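Local coordinates for alpha-glucosidase (PDB 5HQA), which hydrolyses alpha-glucosidic bonds as a family 97 glycoside hydrolase, and carries a calcium ion at its glycan-binding site, at residues F101-G109 against N242-N250; S137-R148 against N158-H169. All coordinates share one frame; numbering follows the deposited sequence.

Both contacts belong to the N-terminal domain of the family 97 enzyme and reach the same nine-stranded antiparallel sheet, interaction 1 at its third and fourth strands, interaction 2 at the last two. Interaction 1 packs the hairpin of strands 95-104 and 107-114 against the short helix 245-248; interaction 2 is formed entirely by chain lying between those two partners and pairs strand 141-144 with 158-161, the strand at one edge of the sheet. Their centres are 23 Å apart and their nearest atoms about 12 Å, so they do not touch. Interaction 1 lies away from the known sites. In interaction 2 the side chain of Thr-159 is about 7 Å from the bound magnesium ion, and that of Pro-146 about 12 Å from a bound glucose unit.

Interaction 1 of 2, residues F101-G109 against N242-N250; sequences FKAFDSGVG and NSDIILNLN
Phe-104 and Ile-245 form the tight centre of the contact between the hairpin 101-109 of the N-terminal domain's nine-stranded sheet and the short helix 245-248, which follows strand 224-234 and helix 237-241. The Ile-245 CG1 branch, anti to the backbone N (chi1 -171°), extends to the hairpin: CG1 lies 4.2 Å from the centroid of the Phe-104 ring, an off-centre CH-pi contact 29° from the ring normal, while CD1 comes within 3.6 Å of Phe-104 CD2 and equally close to the carbonyl carbon of Gly-107. Leu-249 CD2 meets the same ring at its edge, and Leu-249 CD1 settles 4.0 Å from Gly-109 CA, where the glycine leaves room for the methyl. Asn-248 reaches CE1 obliquely with CB, its amide plane nearly parallel to the ring but not stacked on it; OD1 accepts from Trp-66 NE1 on strand 53-67 and ND2 donates to Val-77 O.

Within the type I turn from Phe-104 to Gly-107, packing gives way to a single polar link, Ser-106 OG to Ser-243 OG at 2.8 Å. Ser-243 OG also accepts from Ile-245 N in an ST turn, which ties the start of the helix to the hairpin. The other margin is looser and watery. Lys-102, extended beyond CG, runs antiparallel to the Leu-249 side chain, its CD 3.7 Å from Leu-249 CD2, and carries NZ to two waters. One water donates to Asn-248 O, the other, more distantly, to Leu-249 O.

The helix is thus seated on the hairpin by aliphatic and aromatic carbon, with polar links toward its two ends. Since the lysine approaches carbonyls at the C-terminal side of the helix through water, its positive charge probably complements the negative end of the helix dipole without direct contact.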
loop_
_atom_site.group_PDB
_atom_site.type_symbol
_atom_site.label_atom_id
_atom_site.label_comp_id
_atom_site.label_asym_id
_atom_site.label_seq_id
_atom_site.Cartn_x
_atom_site.Cartn_y
_atom_site.Cartn_z
ATOM N N PHE A 101 -7.477 -21.492 10.234
ATOM C CA PHE A 101 -8.424 -20.600 9.564
ATOM C C PHE A 101 -9.001 -19.620 10.570
ATOM O O PHE A 101 -9.416 -20.025 11.660
ATOM C CB PHE A 101 -9.577 -21.377 8.931
ATOM C CG PHE A 101 -9.164 -22.284 7.813
ATOM C CD1 PHE A 101 -9.338 -21.900 6.488
ATOM C CD2 PHE A 101 -8.616 -23.523 8.086
ATOM C CE1 PHE A 101 -8.960 -22.737 5.452
ATOM C CE2 PHE A 101 -8.246 -24.368 7.054
ATOM C CZ PHE A 101 -8.414 -23.968 5.738
ATOM N N LYS A 102 -9.057 -18.342 10.195
ATOM C CA LYS A 102 -9.729 -17.319 10.987
ATOM C C LYS A 102 -10.844 -16.731 10.137
ATOM O O LYS A 102 -10.590 -16.246 9.032
ATOM C CB LYS A 102 -8.755 -16.228 11.438
ATOM C CG LYS A 102 -7.710 -16.704 12.442
ATOM C CD LYS A 102 -6.812 -15.566 12.885
ATOM C CE LYS A 102 -5.912 -15.967 14.039
ATOM N NZ LYS A 102 -5.203 -14.771 14.593
ATOM N N ALA A 103 -12.075 -16.785 10.640
ATOM C CA ALA A 103 -13.241 -16.321 9.895
ATOM C C ALA A 103 -13.763 -15.056 10.561
ATOM O O ALA A 103 -14.226 -15.101 11.710
ATOM C CB ALA A 103 -14.318 -17.403 9.843
ATOM N N PHE A 104 -13.672 -13.937 9.846
ATOM C CA PHE A 104 -14.214 -12.645 10.251
ATOM C C PHE A 104 -15.501 -12.371 9.483
ATOM O O PHE A 104 -15.763 -12.978 8.443
ATOM C CB PHE A 104 -13.230 -11.508 9.962
ATOM C CG PHE A 104 -11.868 -11.690 10.564
ATOM C CD1 PHE A 104 -11.501 -10.969 11.699
ATOM C CD2 PHE A 104 -10.940 -12.540 9.975
ATOM C CE1 PHE A 104 -10.247 -11.114 12.253
ATOM C CE2 PHE A 104 -9.678 -12.690 10.520
ATOM C CZ PHE A 104 -9.333 -11.976 11.665
ATOM N N ASP A 105 -16.291 -11.414 9.980
ATOM C CA ASP A 105 -17.459 -11.003 9.206
ATOM C C ASP A 105 -17.078 -10.428 7.841
ATOM O O ASP A 105 -17.896 -10.465 6.920
ATOM C CB ASP A 105 -18.288 -9.984 9.982
ATOM C CG ASP A 105 -19.002 -10.608 11.163
ATOM O OD1 ASP A 105 -19.093 -11.858 11.219
ATOM O OD2 ASP A 105 -19.488 -9.851 12.032
ATOM N N SER A 106 -15.858 -9.918 7.681
ATOM C CA SER A 106 -15.446 -9.303 6.428
ATOM C C SER A 106 -14.538 -10.184 5.576
ATOM O O SER A 106 -14.102 -9.735 4.508
ATOM C CB SER A 106 -14.742 -7.974 6.710
ATOM O OG SER A 106 -13.598 -8.180 7.524
ATOM N N GLY A 107 -14.235 -11.408 5.993
ATOM C CA GLY A 107 -13.370 -12.251 5.190
ATOM C C GLY A 107 -12.698 -13.327 6.020
ATOM O O GLY A 107 -12.974 -13.495 7.209
ATOM N N VAL A 108 -11.809 -14.071 5.363
ATOM C CA VAL A 108 -11.145 -15.192 6.018
ATOM C C VAL A 108 -9.649 -15.141 5.751
ATOM O O VAL A 108 -9.192 -14.715 4.684
ATOM C CB VAL A 108 -11.724 -16.560 5.576
ATOM C CG1 VAL A 108 -13.236 -16.554 5.656
ATOM C CG2 VAL A 108 -11.263 -16.923 4.184
ATOM N N GLY A 109 -8.886 -15.580 6.738
ATOM C CA GLY A 109 -7.448 -15.754 6.594
ATOM C C GLY A 109 -7.090 -17.181 6.954
ATOM O O GLY A 109 -7.698 -17.775 7.850
ATOM N N ASN A 242 -13.513 -1.166 4.161
ATOM C CA ASN A 242 -13.696 -0.909 5.590
ATOM C C ASN A 242 -13.268 -2.072 6.490
ATOM O O ASN A 242 -13.572 -2.052 7.681
ATOM C CB ASN A 242 -15.155 -0.537 5.856
ATOM C CG ASN A 242 -15.506 0.803 5.263
ATOM O OD1 ASN A 242 -14.678 1.718 5.263
ATOM N ND2 ASN A 242 -16.722 0.931 4.739
ATOM N N SER A 243 -12.549 -3.053 5.978
ATOM C CA SER A 243 -12.113 -4.180 6.790
ATOM C C SER A 243 -10.718 -3.932 7.372
ATOM O O SER A 243 -9.868 -3.298 6.744
ATOM C CB SER A 243 -12.110 -5.457 5.947
ATOM O OG SER A 243 -11.544 -6.533 6.670
ATOM N N ASP A 244 -10.494 -4.439 8.592
ATOM C CA ASP A 244 -9.183 -4.426 9.236
ATOM C C ASP A 244 -8.489 -5.788 9.187
ATOM O O ASP A 244 -7.570 -6.039 9.975
ATOM C CB ASP A 244 -9.312 -3.985 10.694
ATOM C CG ASP A 244 -9.728 -2.534 10.835
ATOM O OD1 ASP A 244 -9.035 -1.648 10.286
ATOM O OD2 ASP A 244 -10.753 -2.278 11.505
ATOM N N ILE A 245 -8.914 -6.677 8.291
ATOM C CA ILE A 245 -8.448 -8.059 8.364
ATOM C C ILE A 245 -6.932 -8.141 8.172
ATOM O O ILE A 245 -6.255 -8.922 8.851
ATOM C CB ILE A 245 -9.218 -8.934 7.358
ATOM C CG1 ILE A 245 -8.890 -10.407 7.575
ATOM C CG2 ILE A 245 -8.923 -8.515 5.908
ATOM C CD1 ILE A 245 -9.771 -11.320 6.754
ATOM N N ILE A 246 -6.362 -7.312 7.287
ATOM C CA ILE A 246 -4.919 -7.404 7.046
ATOM C C ILE A 246 -4.146 -7.065 8.318
ATOM O O ILE A 246 -3.249 -7.808 8.736
ATOM C CB ILE A 246 -4.493 -6.502 5.872
ATOM C CG1 ILE A 246 -5.186 -6.933 4.571
ATOM C CG2 ILE A 246 -2.973 -6.549 5.700
ATOM C CD1 ILE A 246 -4.957 -8.400 4.199
ATOM N N LEU A 247 -4.486 -5.947 8.964
ATOM C CA LEU A 247 -3.822 -5.607 10.220
ATOM C C LEU A 247 -4.060 -6.668 11.282
ATOM O O LEU A 247 -3.143 -7.018 12.036
ATOM C CB LEU A 247 -4.307 -4.255 10.736
ATOM C CG LEU A 247 -3.813 -3.006 10.002
ATOM C CD1 LEU A 247 -4.556 -1.794 10.554
ATOM C CD2 LEU A 247 -2.308 -2.840 10.177
ATOM N N ASN A 248 -5.294 -7.173 11.380
ATOM C CA ASN A 248 -5.622 -8.116 12.449
ATOM C C ASN A 248 -4.860 -9.426 12.326
ATOM O O ASN A 248 -4.724 -10.150 13.320
ATOM C CB ASN A 248 -7.122 -8.397 12.472
ATOM C CG ASN A 248 -7.875 -7.405 13.335
ATOM O OD1 ASN A 248 -7.350 -6.935 14.345
ATOM N ND2 ASN A 248 -9.102 -7.077 12.945
ATOM N N LEU A 249 -4.359 -9.750 11.141
ATOM C CA LEU A 249 -3.628 -10.994 10.965
ATOM C C LEU A 249 -2.136 -10.841 11.219
ATOM O O LEU A 249 -1.407 -11.828 11.141
ATOM C CB LEU A 249 -3.875 -11.547 9.561
ATOM C CG LEU A 249 -5.304 -12.054 9.360
ATOM C CD1 LEU A 249 -5.477 -12.517 7.940
ATOM C CD2 LEU A 249 -5.628 -13.200 10.337
ATOM N N ASN A 250 -1.662 -9.641 11.527
ATOM C CA ASN A 250 -0.253 -9.431 11.816
ATOM C C ASN A 250 0.026 -9.479 13.315
ATOM O O ASN A 250 -0.863 -9.271 14.149
ATOM C CB ASN A 250 0.215 -8.100 11.235
ATOM C CG ASN A 250 0.572 -8.220 9.776
ATOM O OD1 ASN A 250 1.736 -8.445 9.433
ATOM N ND2 ASN A 250 -0.435 -8.134 8.906
HETATM O O HOH W 1 -6.475 -12.009 14.341
HETATM O O HOH W 2 -2.853 -13.612 13.473
#

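Interaction 2 of 2, residues S137-R148 against N158-H169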
loop_
_atom_site.group_PDB
_atom_site.type_symbol
_atom_site.label_atom_id
_atom_site.label_comp_id
_atom_site.label_asym_id
_atom_site.label_seq_id
_atom_site.Cartn_x
_atom_site.Cartn_y
_atom_site.Cartn_z
ATOM N N SER A 137 -16.884 -18.411 -12.390
ATOM C CA SER A 137 -15.881 -17.450 -12.840
ATOM C C SER A 137 -16.202 -16.899 -14.223
ATOM O O SER A 137 -15.732 -15.807 -14.568
ATOM C CB SER A 137 -14.486 -18.092 -12.843
ATOM O OG SER A 137 -14.378 -19.140 -13.810
ATOM N N HIS A 138 -17.003 -17.622 -15.011
ATOM C CA HIS A 138 -17.316 -17.195 -16.369
ATOM C C HIS A 138 -18.201 -15.951 -16.411
ATOM O O HIS A 138 -18.299 -15.319 -17.467
ATOM C CB HIS A 138 -17.993 -18.339 -17.129
ATOM C CG HIS A 138 -19.290 -18.771 -16.525
ATOM N ND1 HIS A 138 -19.369 -19.394 -15.295
ATOM C CD2 HIS A 138 -20.565 -18.663 -16.973
ATOM C CE1 HIS A 138 -20.636 -19.650 -15.013
ATOM N NE2 HIS A 138 -21.381 -19.223 -16.018
ATOM N N THR A 139 -18.848 -15.580 -15.305
ATOM C CA THR A 139 -19.651 -14.359 -15.271
ATOM C C THR A 139 -19.105 -13.323 -14.292
ATOM O O THR A 139 -19.792 -12.334 -14.003
ATOM C CB THR A 139 -21.118 -14.676 -14.938
ATOM O OG1 THR A 139 -21.186 -15.435 -13.725
ATOM C CG2 THR A 139 -21.763 -15.486 -16.061
ATOM N N ALA A 140 -17.889 -13.513 -13.788
ATOM C CA ALA A 140 -17.272 -12.575 -12.857
ATOM C C ALA A 140 -16.429 -11.541 -13.602
ATOM O O ALA A 140 -15.926 -11.794 -14.703
ATOM C CB ALA A 140 -16.393 -13.323 -11.852
ATOM N N THR A 141 -16.262 -10.377 -12.969
ATOM C CA THR A 141 -15.491 -9.261 -13.511
ATOM C C THR A 141 -14.342 -8.958 -12.565
ATOM O O THR A 141 -14.548 -8.868 -11.352
ATOM C CB THR A 141 -16.359 -8.010 -13.662
ATOM O OG1 THR A 141 -17.451 -8.278 -14.552
ATOM C CG2 THR A 141 -15.537 -6.830 -14.183
ATOM N N ALA A 142 -13.144 -8.765 -13.120
ATOM C CA ALA A 142 -11.945 -8.534 -12.325
ATOM C C ALA A 142 -11.269 -7.220 -12.713
ATOM O O ALA A 142 -11.334 -6.780 -13.866
ATOM C CB ALA A 142 -10.945 -9.692 -12.485
ATOM N N TRP A 143 -10.597 -6.607 -11.732
ATOM C CA TRP A 143 -9.813 -5.391 -11.933
ATOM C C TRP A 143 -8.408 -5.674 -11.421
ATOM O O TRP A 143 -8.216 -5.812 -10.211
ATOM C CB TRP A 143 -10.436 -4.213 -11.187
ATOM C CG TRP A 143 -11.897 -4.002 -11.485
ATOM C CD1 TRP A 143 -12.422 -3.281 -12.512
ATOM C CD2 TRP A 143 -13.018 -4.507 -10.735
ATOM N NE1 TRP A 143 -13.797 -3.298 -12.448
ATOM C CE2 TRP A 143 -14.186 -4.040 -11.364
ATOM C CE3 TRP A 143 -13.140 -5.291 -9.581
ATOM C CZ2 TRP A 143 -15.464 -4.339 -10.886
ATOM C CZ3 TRP A 143 -14.406 -5.582 -9.107
ATOM C CH2 TRP A 143 -15.550 -5.107 -9.761
ATOM N N TRP A 144 -7.422 -5.761 -12.318
ATOM C CA TRP A 144 -6.173 -6.413 -11.928
ATOM C C TRP A 144 -4.972 -5.832 -12.670
ATOM O O TRP A 144 -5.108 -5.205 -13.727
ATOM C CB TRP A 144 -6.261 -7.924 -12.190
ATOM C CG TRP A 144 -6.621 -8.256 -13.618
ATOM C CD1 TRP A 144 -7.880 -8.361 -14.148
ATOM C CD2 TRP A 144 -5.711 -8.535 -14.693
ATOM N NE1 TRP A 144 -7.808 -8.692 -15.483
ATOM C CE2 TRP A 144 -6.489 -8.807 -15.842
ATOM C CE3 TRP A 144 -4.314 -8.580 -14.796
ATOM C CZ2 TRP A 144 -5.916 -9.122 -17.079
ATOM C CZ3 TRP A 144 -3.743 -8.895 -16.024
ATOM C CH2 TRP A 144 -4.542 -9.163 -17.149
ATOM N N ILE A 145 -3.784 -6.066 -12.105
ATOM C CA ILE A 145 -2.528 -5.776 -12.799
ATOM C C ILE A 145 -1.755 -7.073 -13.010
ATOM O O ILE A 145 -1.839 -8.002 -12.188
ATOM C CB ILE A 145 -1.662 -4.745 -12.051
ATOM C CG1 ILE A 145 -1.386 -5.189 -10.602
ATOM C CG2 ILE A 145 -2.290 -3.341 -12.136
ATOM C CD1 ILE A 145 -0.082 -4.613 -10.023
ATOM N N PRO A 146 -0.991 -7.178 -14.089
ATOM C CA PRO A 146 -0.248 -8.413 -14.348
ATOM C C PRO A 146 0.913 -8.562 -13.385
ATOM O O PRO A 146 1.515 -7.580 -12.937
ATOM C CB PRO A 146 0.253 -8.224 -15.783
ATOM C CG PRO A 146 0.446 -6.710 -15.875
ATOM C CD PRO A 146 -0.738 -6.147 -15.119
ATOM N N ALA A 147 1.236 -9.810 -13.080
ATOM C CA ALA A 147 2.391 -10.125 -12.255
ATOM C C ALA A 147 3.551 -10.587 -13.127
ATOM O O ALA A 147 3.363 -11.027 -14.264
ATOM C CB ALA A 147 2.053 -11.209 -11.228
ATOM N N ARG A 148 4.759 -10.493 -12.560
ATOM C CA ARG A 148 6.009 -10.923 -13.184
ATOM C C ARG A 148 6.358 -10.097 -14.416
ATOM O O ARG A 148 7.124 -10.553 -15.272
ATOM C CB ARG A 148 5.975 -12.418 -13.543
ATOM C CG ARG A 148 5.662 -13.335 -12.345
ATOM C CD ARG A 148 6.910 -13.691 -11.504
ATOM N NE ARG A 148 6.491 -14.144 -10.181
ATOM C CZ ARG A 148 5.980 -15.350 -9.929
ATOM N NH1 ARG A 148 5.859 -16.241 -10.910
ATOM N NH2 ARG A 148 5.588 -15.667 -8.697
ATOM N N ASN A 158 -6.424 -3.396 -15.320
ATOM C CA ASN A 158 -7.257 -3.910 -16.398
ATOM C C ASN A 158 -8.642 -4.243 -15.864
ATOM O O ASN A 158 -8.772 -4.743 -14.749
ATOM C CB ASN A 158 -6.647 -5.177 -16.994
ATOM C CG ASN A 158 -5.228 -4.969 -17.461
ATOM O OD1 ASN A 158 -4.319 -5.709 -17.075
ATOM N ND2 ASN A 158 -5.025 -3.964 -18.293
ATOM N N THR A 159 -9.668 -3.990 -16.679
ATOM C CA THR A 159 -11.045 -4.375 -16.376
ATOM C C THR A 159 -11.424 -5.468 -17.365
ATOM O O THR A 159 -11.585 -5.193 -18.558
ATOM C CB THR A 159 -11.998 -3.186 -16.507
ATOM O OG1 THR A 159 -11.554 -2.106 -15.676
ATOM C CG2 THR A 159 -13.432 -3.596 -16.116
ATOM N N THR A 160 -11.520 -6.720 -16.891
ATOM C CA THR A 160 -11.785 -7.824 -17.817
ATOM C C THR A 160 -12.704 -8.857 -17.178
ATOM O O THR A 160 -12.884 -8.849 -15.951
ATOM C CB THR A 160 -10.496 -8.549 -18.229
ATOM O OG1 THR A 160 -10.051 -9.367 -17.136
ATOM C CG2 THR A 160 -9.380 -7.580 -18.608
ATOM N N PRO A 161 -13.279 -9.768 -17.967
ATOM C CA PRO A 161 -13.815 -11.013 -17.390
ATOM C C PRO A 161 -12.768 -11.703 -16.527
ATOM O O PRO A 161 -11.576 -11.693 -16.846
ATOM C CB PRO A 161 -14.160 -11.851 -18.621
ATOM C CG PRO A 161 -14.470 -10.810 -19.692
ATOM C CD PRO A 161 -13.523 -9.670 -19.421
ATOM N N LEU A 162 -13.216 -12.308 -15.422
ATOM C CA LEU A 162 -12.272 -12.957 -14.509
ATOM C C LEU A 162 -11.433 -14.023 -15.219
ATOM O O LEU A 162 -10.252 -14.207 -14.896
ATOM C CB LEU A 162 -13.031 -13.571 -13.330
ATOM C CG LEU A 162 -12.223 -14.301 -12.255
ATOM C CD1 LEU A 162 -11.227 -13.370 -11.582
ATOM C CD2 LEU A 162 -13.179 -14.891 -11.214
ATOM N N ASN A 163 -12.009 -14.718 -16.204
ATOM C CA ASN A 163 -11.267 -15.781 -16.862
ATOM C C ASN A 163 -10.119 -15.268 -17.722
ATOM O O ASN A 163 -9.315 -16.085 -18.183
ATOM C CB ASN A 163 -12.207 -16.629 -17.711
ATOM C CG ASN A 163 -13.048 -17.570 -16.876
ATOM O OD1 ASN A 163 -12.729 -17.849 -15.721
ATOM N ND2 ASN A 163 -14.124 -18.063 -17.456
ATOM N N ASP A 164 -10.010 -13.953 -17.937
ATOM C CA ASP A 164 -8.895 -13.393 -18.697
ATOM C C ASP A 164 -7.725 -12.960 -17.822
ATOM O O ASP A 164 -6.710 -12.504 -18.364
ATOM C CB ASP A 164 -9.350 -12.188 -19.521
ATOM C CG ASP A 164 -10.405 -12.542 -20.533
ATOM O OD1 ASP A 164 -11.087 -11.615 -21.010
ATOM O OD2 ASP A 164 -10.563 -13.742 -20.836
ATOM N N ALA A 165 -7.844 -13.061 -16.496
ATOM C CA ALA A 165 -6.786 -12.631 -15.573
ATOM C C ALA A 165 -5.826 -13.800 -15.392
ATOM O O ALA A 165 -6.004 -14.638 -14.508
ATOM C CB ALA A 165 -7.379 -12.182 -14.241
ATOM N N ALA A 166 -4.783 -13.854 -16.234
ATOM C CA ALA A 166 -3.970 -15.065 -16.321
ATOM C C ALA A 166 -2.952 -15.168 -15.187
ATOM O O ALA A 166 -2.763 -16.251 -14.614
ATOM C CB ALA A 166 -3.263 -15.125 -17.677
ATOM N N LEU A 167 -2.286 -14.065 -14.849
ATOM C CA LEU A 167 -1.187 -14.100 -13.888
ATOM C C LEU A 167 -1.137 -12.720 -13.255
ATOM O O LEU A 167 -0.776 -11.752 -13.929
ATOM C CB LEU A 167 0.132 -14.450 -14.581
ATOM C CG LEU A 167 1.336 -14.708 -13.671
ATOM C CD1 LEU A 167 1.113 -16.034 -12.908
ATOM C CD2 LEU A 167 2.648 -14.726 -14.490
ATOM N N VAL A 168 -1.511 -12.618 -11.977
ATOM C CA VAL A 168 -1.870 -11.332 -11.398
ATOM C C VAL A 168 -1.211 -11.145 -10.038
ATOM O O VAL A 168 -0.945 -12.107 -9.306
ATOM C CB VAL A 168 -3.406 -11.182 -11.278
ATOM C CG1 VAL A 168 -4.062 -11.338 -12.652
ATOM C CG2 VAL A 168 -3.973 -12.194 -10.283
ATOM N N HIS A 169 -0.940 -9.881 -9.712
ATOM C CA HIS A 169 -0.504 -9.500 -8.379
ATOM C C HIS A 169 -1.706 -9.357 -7.452
ATOM O O HIS A 169 -2.853 -9.224 -7.889
ATOM C CB HIS A 169 0.282 -8.184 -8.424
ATOM C CG HIS A 169 1.723 -8.361 -8.781
ATOM N ND1 HIS A 169 2.536 -9.276 -8.145
ATOM C CD2 HIS A 169 2.498 -7.744 -9.707
ATOM C CE1 HIS A 169 3.750 -9.215 -8.665
ATOM N NE2 HIS A 169 3.756 -8.289 -9.609
HETATM O O HOH W 3 -14.812 -14.622 -16.792
HETATM O O HOH W 4 -4.109 -7.277 -9.436
HETATM O O HOH W 5 6.444 -8.585 -10.852
#
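The indole of Trp-144 stands between Asn-158 and Ala-165, which cover its opposite faces. Ala-165 CB sits 3.7 Å from the centroid of the five-membered ring, almost on the normal; on the other side Asn-158 lays CB over the same ring and OD1 over the six-membered part, its amide plane turned 66° from the indole. With CG between the backbone N and the carbonyl carbon (chi1 55°), the ring points its NE1 edge at Thr-160 OG1, a nearly straight bond of 2.9 Å in the ring plane. That hydroxyl in turn donates to Pro-161 O, which Asp-164 N reaches from the opposite face of the carbonyl plane. The Val-168 side chain runs roughly at right angles to that of Trp-144, its CG1 3.5 Å from Trp-144 CE3.

Beneath these side chains, strands 141-144 and 158-161 run antiparallel, with Ala-142/Thr-160 and Trp-144/Asn-158 as hydrogen-bonded pairs. Beside the first pair Leu-162 sets CD2 on Ala-140 and CD1 on Ala-142. Trp-143, projecting from the other face of the sheet, brings CD1 to Thr-159 OG1 at 3.5 Å, on the side where Gly-565 and Asp-566 help hold magnesium. Farther on comes a single bridge, Pro-146 to Val-168, flanked by the bond from Ala-147 N to Leu-167 O; Ala-147 CB lies over the centre of the His-169 imidazole, 3.5 Å from its centroid.

The indole N-H and the threonine hydroxyl thus form a chain of hydrogen bonds ending on Pro-161 O. Together with the packing on both faces, it holds the indole in this rotation and couples this edge of the sheet to the 3-10 segment 162-164.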